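Local coordinates for protein SusD homolog (Bacteroides ovatus, PDB 4F53) that probably binds glycans, perhaps mucin O-glycans, as a SusD/RagB-family outer-membrane lipoprotein with a TPR-like helical fold, at residues A[72-75]-A[76-79]. Numbering follows the deposited sequence.
Sequences SGRY and ATYN
A type I beta turn from Y75 to Y78 folds this loop back on itself and brings N79 beside G73 and R74. The turn is closed by Y78 N, which donates to Y75 O at 2.9 Å. One residue further out on each arm, N79 N gives a hydrogen bond to R74 O (3.1 Å). The N79 side chain adds a third link. With chi1 at 62°, its CG sits over the backbone, flanked by N and C, and the amide is carried back to the first arm. There N79 OD1 accepts a hydrogen bond from R74 N at 3.2 Å, with the donor well above the carbonyl plane. T77 OG1 donates to N79 OD1 at 2.7 Å, from the opposite face. Two donors thus grip this one oxygen and hold the amide in place. With an alanine here, R74 N and T77 OG1 would probably be left without their shared acceptor. G73 CA makes a CH...O contact with N79 O (3.3 Å), where a side chain would clash. Two waters join S72 to N79, one of them between S72 O and N79 ND2. The loop runs between strand 62-64 and helix 82-106. R74 forms a salt bridge with D64 and hydrogen bonds with I309 O and Q311, while the Y75 ring packs against helix 44-58 and meets W84 of helix 82-106.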
loop_
_atom_site.group_PDB
_atom_site.type_symbol
_atom_site.label_atom_id
_atom_site.label_comp_id
_atom_site.label_asym_id
_atom_site.label_seq_id
_atom_site.Cartn_x
_atom_site.Cartn_y
_atom_site.Cartn_z
ATOM N N SER A 72 -12.480 0.343 21.064
ATOM C CA SER A 72 -13.644 -0.555 21.097
ATOM C C SER A 72 -13.442 -1.711 20.090
ATOM O O SER A 72 -13.880 -2.842 20.318
ATOM C CB SER A 72 -14.920 0.218 20.781
ATOM O OG SER A 72 -14.891 0.734 19.456
ATOM N N GLY A 73 -12.758 -1.405 18.995
ATOM C CA GLY A 73 -12.439 -2.349 17.937
ATOM C C GLY A 73 -11.422 -1.754 17.001
ATOM O O GLY A 73 -10.993 -0.609 17.197
ATOM N N ARG A 74 -11.002 -2.533 15.995
ATOM C CA ARG A 74 -9.988 -2.096 15.031
ATOM C C ARG A 74 -10.338 -2.548 13.617
ATOM O O ARG A 74 -11.181 -3.424 13.442
ATOM C CB ARG A 74 -8.593 -2.661 15.417
ATOM C CG ARG A 74 -8.121 -2.382 16.853
ATOM C CD ARG A 74 -6.622 -2.621 17.050
ATOM N NE ARG A 74 -6.151 -3.887 16.479
ATOM C CZ ARG A 74 -6.303 -5.083 17.042
ATOM N NH1 ARG A 74 -6.932 -5.204 18.203
ATOM N NH2 ARG A 74 -5.827 -6.167 16.448
ATOM N N TYR A 75 -9.675 -1.978 12.609
ATOM C CA TYR A 75 -9.837 -2.417 11.226
ATOM C C TYR A 75 -9.429 -3.900 11.095
ATOM O O TYR A 75 -10.141 -4.674 10.467
ATOM C CB TYR A 75 -8.997 -1.564 10.256
ATOM C CG TYR A 75 -9.204 -0.065 10.326
ATOM C CD1 TYR A 75 -10.320 0.534 9.742
ATOM C CD2 TYR A 75 -8.215 0.770 10.839
ATOM C CE1 TYR A 75 -10.482 1.924 9.740
ATOM C CE2 TYR A 75 -8.348 2.163 10.816
ATOM C CZ TYR A 75 -9.485 2.736 10.267
ATOM O OH TYR A 75 -9.607 4.109 10.273
ATOM N N ALA A 76 -8.296 -4.283 11.732
ATOM C CA ALA A 76 -7.712 -5.621 11.703
ATOM C C ALA A 76 -8.698 -6.702 12.119
ATOM O O ALA A 76 -8.712 -7.761 11.497
ATOM C CB ALA A 76 -6.477 -5.678 12.597
ATOM N N THR A 77 -9.520 -6.445 13.157
ATOM C CA THR A 77 -10.485 -7.435 13.646
ATOM C C THR A 77 -11.888 -7.195 13.019
ATOM O O THR A 77 -12.845 -7.850 13.393
ATOM C CB THR A 77 -10.476 -7.470 15.194
ATOM O OG1 THR A 77 -10.663 -6.148 15.707
ATOM C CG2 THR A 77 -9.188 -8.052 15.740
ATOM N N TYR A 78 -11.978 -6.303 12.027
ATOM C CA TYR A 78 -13.182 -6.029 11.223
ATOM C C TYR A 78 -14.319 -5.393 12.007
ATOM O O TYR A 78 -15.461 -5.442 11.553
ATOM C CB TYR A 78 -13.683 -7.308 10.492
ATOM C CG TYR A 78 -12.578 -8.082 9.798
ATOM C CD1 TYR A 78 -11.738 -7.463 8.874
ATOM C CD2 TYR A 78 -12.342 -9.422 10.098
ATOM C CE1 TYR A 78 -10.705 -8.166 8.247
ATOM C CE2 TYR A 78 -11.316 -10.136 9.469
ATOM C CZ TYR A 78 -10.532 -9.517 8.511
ATOM O OH TYR A 78 -9.572 -10.239 7.849
ATOM N N ASN A 79 -14.010 -4.726 13.117
ATOM C CA ASN A 79 -15.018 -4.032 13.916
ATOM C C ASN A 79 -14.533 -2.597 14.271
ATOM O O ASN A 79 -14.608 -2.218 15.444
ATOM C CB ASN A 79 -15.366 -4.859 15.200
ATOM C CG ASN A 79 -14.210 -5.078 16.164
ATOM O OD1 ASN A 79 -13.033 -4.959 15.818
ATOM N ND2 ASN A 79 -14.521 -5.392 17.402
HETATM O O HOH W 1 -12.821 -5.220 19.803
HETATM O O HOH W 2 -15.934 -1.090 17.450
#